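Local coordinates for thioredoxin-like protein (Parabacteroides distasonis, PDB 4FO5) that is of unknown function but belongs to the thioredoxin-like AhpC/TSA family, consistent with a role in redox chemistry, at residues D11-I16 / F118-E123; A25-Q30 / T35-W40; E46-N51 / V84-L89; Q53-V58 / I66-I71; I126-V131 / T137-A142. One frame throughout, in Å; residues are numbered along the deposited sequence.

How the contacts relate
Contacts 2 and 4 are the buried ones, on opposite faces of the sheet: contact 2, mainly apolar with one bridging water, lays a loop residue over one face of strand 34-40, while contact 4 packs helix 45-58 on the other face, at strand 66-72. Contact 3 uses the same helix further out, near the surface, and there a salt bridge takes over from apolar packing. Contacts 1 and 5 hold the hairpin of strands 117-120 and 126-129, one from each face, with small, partly buried apolar touches. Backbone bonds tie contact 1 to contacts 2 and 5, and contact 2 to contact 4, so the sheet runs through all but contact 3, about 23 Å from contact 1 between centres.

Contact 1 (D11-I16 / F118-E123)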
# COMPACT_ATOMS: atom_id res chain seq x y z
N ASP A 11 -10.18 5.55 -10.64
CA ASP A 11 -11.12 5.69 -9.52
C ASP A 11 -10.50 6.41 -8.35
O ASP A 11 -9.29 6.37 -8.20
CB ASP A 11 -11.63 4.33 -9.00
CG ASP A 11 -12.52 3.56 -9.94
OD1 ASP A 11 -13.05 4.18 -10.90
OD2 ASP A 11 -12.71 2.33 -9.72
N LEU A 12 -11.34 6.98 -7.49
CA LEU A 12 -10.93 7.57 -6.22
C LEU A 12 -10.67 6.44 -5.29
O LEU A 12 -11.57 5.63 -5.09
CB LEU A 12 -12.08 8.40 -5.65
CG LEU A 12 -12.04 9.89 -5.82
CD1 LEU A 12 -13.38 10.48 -5.43
CD2 LEU A 12 -10.93 10.50 -5.00
N ALA A 13 -9.46 6.35 -4.73
CA ALA A 13 -9.17 5.25 -3.81
C ALA A 13 -10.03 5.38 -2.54
O ALA A 13 -10.18 6.49 -2.01
CB ALA A 13 -7.69 5.24 -3.43
N PRO A 14 -10.65 4.27 -2.06
CA PRO A 14 -11.44 4.36 -0.82
C PRO A 14 -10.58 4.90 0.34
O PRO A 14 -9.42 4.49 0.47
CB PRO A 14 -11.89 2.91 -0.58
CG PRO A 14 -11.85 2.27 -1.96
CD PRO A 14 -10.64 2.89 -2.59
N ARG A 15 -11.11 5.85 1.12
CA ARG A 15 -10.36 6.46 2.22
C ARG A 15 -10.03 5.45 3.30
O ARG A 15 -10.86 4.60 3.63
CB ARG A 15 -11.12 7.64 2.85
CG ARG A 15 -11.43 8.84 1.94
CD ARG A 15 -10.21 9.54 1.37
NE ARG A 15 -9.42 10.19 2.42
CZ ARG A 15 -9.46 11.49 2.71
NH1 ARG A 15 -10.28 12.30 2.04
NH2 ARG A 15 -8.70 11.98 3.67
N ILE A 16 -8.84 5.57 3.88
CA ILE A 16 -8.45 4.70 4.98
C ILE A 16 -8.48 5.53 6.27
O ILE A 16 -7.65 6.42 6.46
CB ILE A 16 -7.11 4.01 4.72
CG1 ILE A 16 -7.21 3.13 3.47
CG2 ILE A 16 -6.68 3.19 5.96
CD1 ILE A 16 -5.96 2.74 2.90
N PHE A 118 -1.63 -0.40 -5.10
CA PHE A 118 -2.18 0.69 -5.89
C PHE A 118 -1.28 1.89 -5.81
O PHE A 118 -0.84 2.27 -4.73
CB PHE A 118 -3.59 1.08 -5.37
CG PHE A 118 -4.59 -0.05 -5.25
CD1 PHE A 118 -4.65 -0.82 -4.10
CD2 PHE A 118 -5.41 -0.38 -6.32
CE1 PHE A 118 -5.53 -1.90 -4.01
CE2 PHE A 118 -6.32 -1.43 -6.21
CZ PHE A 118 -6.39 -2.17 -5.05
N LEU A 119 -0.97 2.48 -6.96
CA LEU A 119 -0.25 3.73 -7.02
C LEU A 119 -1.32 4.84 -7.10
O LEU A 119 -2.12 4.87 -8.04
CB LEU A 119 0.73 3.77 -8.21
CG LEU A 119 1.61 5.02 -8.32
CD1 LEU A 119 2.50 5.20 -7.07
CD2 LEU A 119 2.48 4.94 -9.55
N ILE A 120 -1.40 5.65 -6.05
CA ILE A 120 -2.38 6.72 -5.89
C ILE A 120 -1.67 8.07 -6.05
O ILE A 120 -0.66 8.31 -5.38
CB ILE A 120 -3.09 6.56 -4.50
CG1 ILE A 120 -3.73 5.13 -4.35
CG2 ILE A 120 -4.12 7.66 -4.29
CD1 ILE A 120 -4.17 4.70 -2.89
N ASN A 121 -2.24 8.98 -6.89
CA ASN A 121 -1.64 10.30 -7.12
C ASN A 121 -2.03 11.27 -5.97
O ASN A 121 -2.70 10.85 -5.04
CB ASN A 121 -2.00 10.85 -8.52
CG ASN A 121 -3.44 11.29 -8.75
OD1 ASN A 121 -4.27 11.35 -7.84
ND2 ASN A 121 -3.75 11.60 -9.98
N ASP A 122 -1.57 12.53 -6.04
CA ASP A 122 -1.78 13.57 -5.01
C ASP A 122 -3.26 14.02 -4.90
O ASP A 122 -3.60 14.77 -3.99
CB ASP A 122 -0.88 14.79 -5.31
CG ASP A 122 -1.12 15.47 -6.66
OD1 ASP A 122 -1.71 14.83 -7.56
OD2 ASP A 122 -0.60 16.58 -6.85
N GLU A 123 -4.12 13.55 -5.81
CA GLU A 123 -5.54 13.84 -5.80
C GLU A 123 -6.37 12.63 -5.33
O GLU A 123 -7.59 12.66 -5.41
CB GLU A 123 -5.98 14.30 -7.19
CG GLU A 123 -5.50 15.70 -7.52
CD GLU A 123 -5.81 16.16 -8.93
OE1 GLU A 123 -6.66 15.53 -9.59
OE2 GLU A 123 -5.20 17.16 -9.37
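A13 plants its CB against the end of I120, with CB 3.6 Å from I120 CD1 and 4.1 Å from I120 CG1, so the methyl meets the outer bond of the longer branch. Two torsions put that branch there. At chi1 -55°, CG1 lies beside the backbone N and opposite the carbonyl carbon, and the chain is then nearly straight through CG1 to CD1. I120 sits in strand 117-120, which runs antiparallel to both its neighbours in the thioredoxin-type sheet. Its side chain and that of L37 share a face, and the loop carrying A13 lies over this face, where I126 and Y109 also touch A13. A second, looser touch comes from L12. Its CB starts away from the strand, but with chi1 at -100°, well off a staggered value, CD2 swings back to within 4.0 Å of E123 O, plain van der Waals contact. E123 is in turn held by N121: the amide oxygen OD1 accepts from E123 N at 3.0 Å, an Asx turn, with the donor standing above the carbonyl plane. V125 N is a second donor to the same OD1, in the turn that leads on to strand 126-129.

Contact 2 (A25-Q30 / T35-W40)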
# COMPACT_ATOMS: atom_id res chain seq x y z
N ALA A 25 -2.82 9.56 7.69
CA ALA A 25 -2.47 10.65 6.77
C ALA A 25 -3.15 10.42 5.41
O ALA A 25 -3.13 9.28 4.91
CB ALA A 25 -0.95 10.73 6.61
N SER A 26 -3.78 11.46 4.84
CA SER A 26 -4.55 11.38 3.59
C SER A 26 -3.70 11.05 2.31
O SER A 26 -2.47 11.17 2.30
CB SER A 26 -5.31 12.68 3.36
OG SER A 26 -4.42 13.79 3.31
N PHE A 27 -4.38 10.62 1.24
CA PHE A 27 -3.70 10.38 -0.04
C PHE A 27 -3.56 11.72 -0.73
O PHE A 27 -2.49 12.04 -1.25
CB PHE A 27 -4.45 9.35 -0.93
CG PHE A 27 -4.61 7.96 -0.37
CD1 PHE A 27 -3.51 7.26 0.14
CD2 PHE A 27 -5.85 7.32 -0.38
CE1 PHE A 27 -3.66 5.97 0.65
CE2 PHE A 27 -6.00 6.04 0.15
CZ PHE A 27 -4.90 5.36 0.65
N HIS A 28 -4.61 12.55 -0.63
CA HIS A 28 -4.60 13.89 -1.22
C HIS A 28 -3.61 14.79 -0.47
O HIS A 28 -3.49 14.71 0.75
CB HIS A 28 -6.02 14.50 -1.29
CG HIS A 28 -6.58 14.98 0.02
ND1 HIS A 28 -7.59 14.28 0.67
CD2 HIS A 28 -6.34 16.13 0.70
CE1 HIS A 28 -7.90 15.01 1.74
NE2 HIS A 28 -7.16 16.12 1.81
N ASN A 29 -2.87 15.59 -1.23
CA ASN A 29 -1.87 16.51 -0.71
C ASN A 29 -1.60 17.59 -1.74
O ASN A 29 -1.99 17.44 -2.90
CB ASN A 29 -0.57 15.75 -0.33
CG ASN A 29 0.13 15.08 -1.49
OD1 ASN A 29 0.98 15.66 -2.17
ND2 ASN A 29 -0.21 13.82 -1.74
N GLN A 30 -0.97 18.70 -1.31
CA GLN A 30 -0.64 19.84 -2.17
C GLN A 30 0.86 19.87 -2.49
O GLN A 30 1.40 20.94 -2.79
CB GLN A 30 -1.09 21.16 -1.50
CG GLN A 30 -2.59 21.46 -1.63
CD GLN A 30 -3.12 21.22 -3.03
OE1 GLN A 30 -3.98 20.35 -3.25
NE2 GLN A 30 -2.60 21.97 -4.01
N THR A 35 1.27 8.00 -3.47
CA THR A 35 1.23 6.98 -2.42
C THR A 35 1.19 5.59 -3.07
O THR A 35 0.38 5.32 -3.97
CB THR A 35 0.03 7.16 -1.45
OG1 THR A 35 -0.00 8.49 -0.98
CG2 THR A 35 0.11 6.25 -0.23
N LEU A 36 2.06 4.71 -2.58
CA LEU A 36 2.05 3.31 -2.93
C LEU A 36 1.32 2.61 -1.78
O LEU A 36 1.87 2.47 -0.67
CB LEU A 36 3.46 2.74 -3.17
CG LEU A 36 3.48 1.22 -3.48
CD1 LEU A 36 2.76 0.92 -4.80
CD2 LEU A 36 4.87 0.70 -3.51
N LEU A 37 0.06 2.24 -2.03
CA LEU A 37 -0.78 1.52 -1.09
C LEU A 37 -0.60 0.04 -1.34
O LEU A 37 -0.90 -0.41 -2.44
CB LEU A 37 -2.25 1.93 -1.24
CG LEU A 37 -3.25 1.18 -0.38
CD1 LEU A 37 -3.01 1.48 1.11
CD2 LEU A 37 -4.64 1.59 -0.74
N ASN A 38 -0.09 -0.72 -0.37
CA ASN A 38 0.13 -2.13 -0.56
C ASN A 38 -0.49 -2.98 0.56
O ASN A 38 -0.37 -2.65 1.72
CB ASN A 38 1.62 -2.42 -0.68
CG ASN A 38 1.90 -3.84 -1.00
OD1 ASN A 38 1.51 -4.34 -2.05
ND2 ASN A 38 2.60 -4.53 -0.12
N PHE A 39 -1.20 -4.04 0.18
CA PHE A 39 -1.82 -4.98 1.12
C PHE A 39 -1.08 -6.27 1.07
O PHE A 39 -0.76 -6.77 -0.01
CB PHE A 39 -3.31 -5.21 0.78
CG PHE A 39 -4.14 -3.96 0.94
CD1 PHE A 39 -4.61 -3.57 2.19
CD2 PHE A 39 -4.37 -3.11 -0.14
CE1 PHE A 39 -5.37 -2.41 2.34
CE2 PHE A 39 -5.14 -1.96 0.00
CZ PHE A 39 -5.63 -1.61 1.24
N TRP A 40 -0.79 -6.82 2.25
CA TRP A 40 -0.07 -8.07 2.39
C TRP A 40 -0.42 -8.72 3.73
O TRP A 40 -1.08 -8.10 4.56
CB TRP A 40 1.46 -7.83 2.28
CG TRP A 40 2.02 -7.08 3.45
CD1 TRP A 40 1.85 -5.75 3.72
CD2 TRP A 40 2.74 -7.63 4.57
NE1 TRP A 40 2.46 -5.43 4.91
CE2 TRP A 40 3.00 -6.56 5.46
CE3 TRP A 40 3.19 -8.91 4.90
CZ2 TRP A 40 3.69 -6.75 6.67
CZ3 TRP A 40 3.87 -9.09 6.10
CH2 TRP A 40 4.13 -8.02 6.96
O HOH W 1 -1.24 10.09 -2.64
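F27 lays one edge of its ring along T35: CD1 is 3.8 Å from T35 CG2, a methyl lying near the ring plane, and CE1 is almost as close. The far corner, F27 CZ, meets L37 CD2 at 4.0 Å, obliquely to the ring. Both strand side chains cross the phenyl roughly at right angles. T35 divides its two branches between different partners. With chi1 at -51°, CG2 stands opposite the backbone N and takes the ring edge, while OG1, beside that N, is 2.6 Å from water 1. The same water lies 2.7 Å from F27 O, bridging loop to strand, and N29 ND2 gives F27 O a further bond of 2.9 Å that is bent to 143° at the hydrogen. Strand 34-40 is the middle one of the thioredoxin-type sheet, parallel to 66-72 and antiparallel to 117-120. T35 and L37 look out from one of its faces, where I16 and I120 also touch the F27 ring; L36 and N38 look the other way, to helix 45-58. Cutting F27 back to an alanine is likely to leave T35 CG2 and L37 CD2 without their aromatic neighbour and open a gap under the loop. Within the loop, S26 OG donates to H28 O at 2.9 Å, in the carbonyl plane, and also sits over the centre of the H28 imidazole.

Contact 3 (E46-N51 / V84-L89)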
# COMPACT_ATOMS: atom_id res chain seq x y z
N GLU A 46 3.74 -14.79 -1.08
CA GLU A 46 3.92 -13.93 -2.25
C GLU A 46 3.75 -12.45 -1.90
O GLU A 46 4.58 -11.64 -2.32
CB GLU A 46 2.96 -14.33 -3.38
CG GLU A 46 3.18 -15.75 -3.93
CD GLU A 46 2.60 -16.93 -3.16
OE1 GLU A 46 1.98 -16.70 -2.10
OE2 GLU A 46 2.80 -18.08 -3.60
N SER A 47 2.69 -12.09 -1.14
CA SER A 47 2.44 -10.69 -0.75
C SER A 47 3.59 -10.21 0.14
O SER A 47 4.07 -9.09 -0.01
CB SER A 47 1.10 -10.57 -0.02
OG SER A 47 1.13 -11.13 1.28
N ARG A 48 4.05 -11.08 1.04
CA ARG A 48 5.15 -10.75 1.93
C ARG A 48 6.43 -10.45 1.14
O ARG A 48 7.09 -9.47 1.43
CB ARG A 48 5.38 -11.89 2.92
CG ARG A 48 6.33 -11.49 4.03
CD ARG A 48 6.59 -12.64 4.95
NE ARG A 48 7.77 -12.39 5.76
CZ ARG A 48 8.21 -13.21 6.72
NH1 ARG A 48 7.56 -14.33 6.99
NH2 ARG A 48 9.30 -12.90 7.41
N ALA A 49 6.77 -11.27 0.12
CA ALA A 49 7.98 -11.01 -0.68
C ALA A 49 7.82 -9.74 -1.52
O ALA A 49 8.78 -8.99 -1.63
CB ALA A 49 8.31 -12.20 -1.57
N ARG A 50 6.63 -9.47 -2.10
CA ARG A 50 6.40 -8.24 -2.87
C ARG A 50 6.54 -7.01 -2.00
O ARG A 50 7.07 -5.98 -2.44
CB ARG A 50 4.99 -8.22 -3.50
CG ARG A 50 4.81 -9.21 -4.64
CD ARG A 50 3.52 -8.91 -5.43
NE ARG A 50 2.30 -8.91 -4.60
CZ ARG A 50 1.61 -10.00 -4.28
NH1 ARG A 50 2.01 -11.20 -4.68
NH2 ARG A 50 0.52 -9.90 -3.53
N ASN A 51 6.10 -7.12 -0.74
CA ASN A 51 6.18 -6.04 0.23
C ASN A 51 7.64 -5.59 0.46
O ASN A 51 7.92 -4.39 0.41
CB ASN A 51 5.56 -6.46 1.55
CG ASN A 51 5.37 -5.29 2.47
OD1 ASN A 51 5.01 -4.20 2.04
ND2 ASN A 51 5.64 -5.47 3.75
N VAL A 84 7.81 -7.75 10.27
CA VAL A 84 8.39 -6.47 9.84
C VAL A 84 9.86 -6.36 10.36
O VAL A 84 10.73 -5.89 9.62
CB VAL A 84 7.47 -5.30 10.27
CG1 VAL A 84 8.13 -3.96 10.07
CG2 VAL A 84 6.16 -5.36 9.49
N LYS A 85 10.13 -6.90 11.57
CA LYS A 85 11.46 -6.95 12.17
C LYS A 85 12.35 -7.92 11.35
O LYS A 85 13.42 -7.51 10.92
CB LYS A 85 11.37 -7.37 13.65
CG LYS A 85 12.69 -7.32 14.42
N ILE A 86 11.86 -9.14 11.08
CA ILE A 86 12.60 -10.16 10.28
C ILE A 86 12.91 -9.64 8.85
O ILE A 86 14.03 -9.84 8.35
CB ILE A 86 11.82 -11.50 10.22
CG1 ILE A 86 11.90 -12.25 11.58
CG2 ILE A 86 12.32 -12.42 9.08
CD1 ILE A 86 10.72 -13.19 11.89
N ASP A 87 11.93 -8.97 8.21
CA ASP A 87 12.05 -8.47 6.84
C ASP A 87 12.84 -7.15 6.76
O ASP A 87 13.16 -6.70 5.66
CB ASP A 87 10.64 -8.34 6.22
CG ASP A 87 9.95 -9.69 5.98
OD1 ASP A 87 10.64 -10.74 6.06
OD2 ASP A 87 8.73 -9.69 5.73
N LYS A 88 13.16 -6.55 7.93
CA LYS A 88 13.97 -5.33 8.10
C LYS A 88 13.37 -4.14 7.33
O LYS A 88 14.10 -3.38 6.70
CB LYS A 88 15.45 -5.55 7.68
CG LYS A 88 16.15 -6.77 8.28
CD LYS A 88 17.57 -6.95 7.71
CE LYS A 88 18.61 -6.08 8.38
NZ LYS A 88 19.95 -6.24 7.76
N LEU A 89 12.06 -3.98 7.39
CA LEU A 89 11.39 -2.90 6.67
C LEU A 89 11.29 -1.63 7.49
O LEU A 89 11.18 -1.70 8.72
CB LEU A 89 9.99 -3.37 6.25
CG LEU A 89 10.02 -4.62 5.36
CD1 LEU A 89 8.63 -5.12 5.08
CD2 LEU A 89 10.79 -4.37 4.06
O HOH W 2 7.02 -8.06 4.29
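R48 reaches straight across from helix 45-58 to D87, near the end of helix 77-87. From CB the chain leaves with CG opposite the backbone N, at chi1 -169°, and stays extended to NE. CG already skims the carboxylate, 3.4 Å from D87 OD2. Beyond CD, NE donates to the syn lone pair of D87 OD2 at 2.9 Å, with an N-H...O angle of 157°. At the tip, NH2 donates to D87 OD1, also at 2.9 Å, but meets it from above the carboxylate plane, because the two flat groups are turned 42° apart. This is a side-on, two-nitrogen salt bridge. The methyl I86 CG2 lies in the guanidinium plane at its edge, 3.5 Å from R48 NH2. Water 2 fills in below, giving protons to D87 OD2 at 2.8 Å and to R48 O, and accepting from N51 ND2 at 3.0 Å. N51 also bonds Q94 OE1 through ND2 and S70 OG through OD1, while L89 CD1 packs 3.3 Å from N51 ND2. K88, with positive phi, closes helix 77-87 in a Schellman motif. A methionine in place of R48 would probably leave D87 without its positive mate and loosen the join between the helices. The charge pair implies that R48 probably offsets the burden of a carboxylate placed at the negative end of a helix dipole.

Contact 4 (Q53-V58 / I66-I71); sequences QLANEV and IAMCSI
M68 is the bump that fills the hollow along helix 53-58. It is a selenomethionine, introduced for crystallography, and its selenium drops onto the helix backbone beside A55, with SE 3.6 Å from A55 CA and 4.1 Å from A55 CB. The short alanine side chain leaves room for the selenium beside the helix backbone. M68 starts with CG opposite its backbone N, then bends at chi2 (130°) and chi3 (-122°), and the hook carries CE over to L54, 4.0 Å from L54 CB. V58 forms the other wall. Its two methyls straddle the root of M68: CG2 stands 4.0 Å from M68 SE, and CG1 lies at the same distance from M68 CB. CG1 also wedges against I66, 3.9 Å from I66 CG2, and there the two side chains cross at about a right angle. I66 CG2 occupies the crowded position between backbone N and carbonyl carbon, while CG1 extends opposite the N. Helix and strand segments run nearly antiparallel, at 159°, with their axes 9.1 Å apart at closest. This is the helix-on-sheet packing of the unit 34-40, 45-58, 66-72, a beta-alpha-beta crossover of the thioredoxin fold. L36 and N38 of the adjoining strand floor the M68 site, L89 touches A55 from beyond helix 77-87, and L136 and L140 of helix 133-140 close in on V58 and I66.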
# COMPACT_ATOMS: atom_id res chain seq x y z
N GLN A 53 10.23 -6.13 -1.57
CA GLN A 53 10.78 -5.59 -2.81
C GLN A 53 10.27 -4.19 -3.06
O GLN A 53 11.07 -3.32 -3.39
CB GLN A 53 10.51 -6.52 -4.00
CG GLN A 53 11.24 -7.88 -3.88
CD GLN A 53 12.73 -7.81 -3.61
OE1 GLN A 53 13.48 -7.11 -4.30
NE2 GLN A 53 13.21 -8.58 -2.62
N LEU A 54 8.97 -3.95 -2.84
CA LEU A 54 8.41 -2.60 -3.00
C LEU A 54 9.00 -1.60 -1.98
O LEU A 54 9.43 -0.52 -2.39
CB LEU A 54 6.88 -2.60 -2.89
CG LEU A 54 6.13 -3.31 -4.04
CD1 LEU A 54 4.69 -3.60 -3.64
CD2 LEU A 54 6.19 -2.50 -5.35
N ALA A 55 9.04 -1.95 -0.67
CA ALA A 55 9.60 -1.06 0.37
C ALA A 55 11.05 -0.68 0.04
O ALA A 55 11.40 0.49 0.17
CB ALA A 55 9.50 -1.70 1.74
N ASN A 56 11.88 -1.64 -0.43
CA ASN A 56 13.26 -1.30 -0.76
C ASN A 56 13.33 -0.43 -2.04
O ASN A 56 14.21 0.42 -2.13
CB ASN A 56 14.14 -2.55 -0.84
CG ASN A 56 14.44 -3.08 0.55
OD1 ASN A 56 15.33 -2.58 1.26
ND2 ASN A 56 13.63 -3.99 1.03
N GLU A 57 12.38 -0.57 -2.98
CA GLU A 57 12.37 0.28 -4.16
C GLU A 57 12.02 1.74 -3.80
O GLU A 57 12.60 2.65 -4.38
CB GLU A 57 11.36 -0.25 -5.18
CG GLU A 57 11.64 0.20 -6.60
CD GLU A 57 12.89 -0.38 -7.26
OE1 GLU A 57 13.42 -1.41 -6.78
OE2 GLU A 57 13.37 0.25 -8.22
N VAL A 58 11.08 1.94 -2.85
CA VAL A 58 10.61 3.26 -2.40
C VAL A 58 11.76 4.00 -1.72
O VAL A 58 11.88 5.21 -1.90
CB VAL A 58 9.33 3.18 -1.51
CG1 VAL A 58 8.97 4.54 -0.91
CG2 VAL A 58 8.16 2.63 -2.30
N ILE A 66 7.32 10.06 -3.13
CA ILE A 66 6.45 8.91 -2.90
C ILE A 66 6.40 8.51 -1.44
O ILE A 66 7.40 8.52 -0.74
CB ILE A 66 6.88 7.68 -3.79
CG1 ILE A 66 5.95 6.45 -3.62
CG2 ILE A 66 8.35 7.29 -3.58
CD1 ILE A 66 4.92 6.25 -4.65
N ALA A 67 5.22 8.13 -0.98
CA ALA A 67 5.08 7.58 0.36
C ALA A 67 4.59 6.14 0.23
O ALA A 67 3.72 5.84 -0.58
CB ALA A 67 4.11 8.41 1.19
N MSE A 68 5.16 5.26 1.01
CA MSE A 68 4.71 3.89 1.01
C MSE A 68 3.77 3.70 2.18
O MSE A 68 4.11 4.04 3.30
CB MSE A 68 5.89 2.94 1.09
CG MSE A 68 5.49 1.56 1.52
SE MSE A 68 6.23 0.31 0.32
CE MSE A 68 4.68 -0.56 -0.27
N CYS A 69 2.64 3.08 1.93
CA CYS A 69 1.66 2.73 2.93
C CYS A 69 1.37 1.23 2.79
O CYS A 69 0.58 0.84 1.95
CB CYS A 69 0.40 3.56 2.75
SG CYS A 69 -0.83 3.25 4.03
N SER A 70 2.08 0.41 3.57
CA SER A 70 1.94 -1.06 3.54
C SER A 70 1.06 -1.49 4.67
O SER A 70 1.37 -1.21 5.82
CB SER A 70 3.30 -1.74 3.70
OG SER A 70 4.13 -1.63 2.56
N ILE A 71 -0.06 -2.14 4.37
CA ILE A 71 -0.97 -2.54 5.44
C ILE A 71 -1.03 -4.06 5.56
O ILE A 71 -1.43 -4.72 4.61
CB ILE A 71 -2.38 -1.96 5.21
CG1 ILE A 71 -2.33 -0.43 5.00
CG2 ILE A 71 -3.31 -2.35 6.39
CD1 ILE A 71 -3.67 0.25 4.55

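Contact 5 (I126-V131 / T137-A142); sequences IIAANV and TEILKA
A128, which faces I139, belongs to an edge strand held by L119: I127 N bonds L119 O at 2.8 Å, and the backbone N of L119 returns a bond to the carbonyl of A128. I127 and A128 both stand opposite L119, a classic beta bulge. From the helix, I139 makes the contact. At chi1 -69° its CG1 lies beside the backbone N and opposite the carbonyl carbon, and a nearly straight chi2 of 162° pushes CD1 out toward the strand. That single methyl does the touching: it sits 4.3 Å from A128 CB, a loose approach, and 3.7 Å from V131 CG2, a closer one. V131 has a second conformer, so the closer touch should be read with caution. In the conformer described, chi1 of 83° sets CG1 between the backbone N and the carbonyl carbon and leaves CG2 opposite the N, and the side chain passes I139 at a slant. V131 N is fixed by N117 OD1, which helps to place the residue just after the strand. At the end of the helix, K141 N bonds T137 O at 3.0 Å, and T137 OG1 reaches across to E57 OE2 of helix 45-58. L119 shares the I139 site, packing on it from the neighbouring strand. Strands 117-120 and 126-129 followed by helix 133-140 make the beta-beta-alpha half of the thioredoxin fold, its last helix laid on the same face of the sheet as helix 45-58.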
# COMPACT_ATOMS: atom_id res chain seq x y z
N ILE A 126 -6.47 6.46 -8.25
CA ILE A 126 -5.59 5.30 -8.58
C ILE A 126 -5.08 5.52 -9.99
O ILE A 126 -5.90 5.68 -10.90
CB ILE A 126 -6.35 3.95 -8.45
CG1 ILE A 126 -6.81 3.72 -7.00
CG2 ILE A 126 -5.48 2.79 -8.98
CD1 ILE A 126 -7.98 2.80 -6.81
N ILE A 127 -3.76 5.58 -10.18
CA ILE A 127 -3.21 5.76 -11.52
C ILE A 127 -2.58 4.43 -12.04
O ILE A 127 -2.29 4.33 -13.22
CB ILE A 127 -2.22 6.94 -11.59
CG1 ILE A 127 -1.11 6.80 -10.53
CG2 ILE A 127 -2.97 8.28 -11.48
CD1 ILE A 127 0.12 7.58 -10.79
N ALA A 128 -2.35 3.45 -11.15
CA ALA A 128 -1.78 2.15 -11.50
C ALA A 128 -2.13 1.12 -10.43
O ALA A 128 -2.34 1.47 -9.27
CB ALA A 128 -0.26 2.24 -11.67
N ALA A 129 -2.22 -0.16 -10.82
CA ALA A 129 -2.56 -1.26 -9.92
C ALA A 129 -1.53 -2.35 -10.09
O ALA A 129 -0.98 -2.47 -11.19
CB ALA A 129 -3.96 -1.79 -10.26
N ASN A 130 -1.25 -3.11 -9.03
CA ASN A 130 -0.27 -4.23 -9.00
C ASN A 130 1.02 -3.85 -9.70
O ASN A 130 1.39 -4.50 -10.66
CB ASN A 130 -0.86 -5.50 -9.64
CG ASN A 130 -2.09 -5.98 -8.93
OD1 ASN A 130 -2.04 -6.39 -7.76
ND2 ASN A 130 -3.23 -5.87 -9.60
N VAL A 131 1.65 -2.76 -9.25
CA VAL A 131 2.88 -2.28 -9.87
C VAL A 131 4.06 -3.12 -9.31
O VAL A 131 4.04 -3.52 -8.13
CB VAL A 131 3.04 -0.75 -9.67
CG1 VAL A 131 3.65 -0.38 -8.32
CG2 VAL A 131 3.83 -0.12 -10.80
N THR A 137 9.44 2.40 -10.44
CA THR A 137 10.57 3.28 -10.71
C THR A 137 10.41 3.99 -12.07
O THR A 137 10.61 5.21 -12.14
CB THR A 137 11.87 2.48 -10.62
OG1 THR A 137 12.02 2.12 -9.25
CG2 THR A 137 13.08 3.25 -11.07
N GLU A 138 10.02 3.25 -13.14
CA GLU A 138 9.79 3.80 -14.48
C GLU A 138 8.69 4.85 -14.44
O GLU A 138 8.82 5.89 -15.08
CB GLU A 138 9.45 2.68 -15.49
N ILE A 139 7.63 4.62 -13.65
CA ILE A 139 6.52 5.57 -13.50
C ILE A 139 6.97 6.83 -12.71
O ILE A 139 6.67 7.95 -13.12
CB ILE A 139 5.28 4.89 -12.82
CG1 ILE A 139 4.63 3.84 -13.77
CG2 ILE A 139 4.28 5.95 -12.41
CD1 ILE A 139 3.71 2.84 -13.07
N LEU A 140 7.67 6.64 -11.57
CA LEU A 140 8.12 7.75 -10.72
C LEU A 140 9.19 8.63 -11.40
O LEU A 140 9.32 9.80 -11.02
CB LEU A 140 8.64 7.23 -9.36
CG LEU A 140 7.60 6.63 -8.39
CD1 LEU A 140 8.28 6.05 -7.17
CD2 LEU A 140 6.55 7.67 -7.96
N LYS A 141 9.91 8.09 -12.40
CA LYS A 141 10.98 8.82 -13.11
C LYS A 141 10.47 9.56 -14.36
O LYS A 141 11.24 10.27 -15.02
CB LYS A 141 12.14 7.88 -13.46
CG LYS A 141 13.02 7.55 -12.26
CD LYS A 141 14.18 6.63 -12.63
CE LYS A 141 15.12 6.36 -11.47
NZ LYS A 141 15.96 7.54 -11.12
N ALA A 142 9.16 9.42 -14.66
CA ALA A 142 8.52 10.07 -15.81
C ALA A 142 7.38 10.96 -15.35
O ALA A 142 7.57 11.84 -14.51
CB ALA A 142 8.02 9.03 -16.79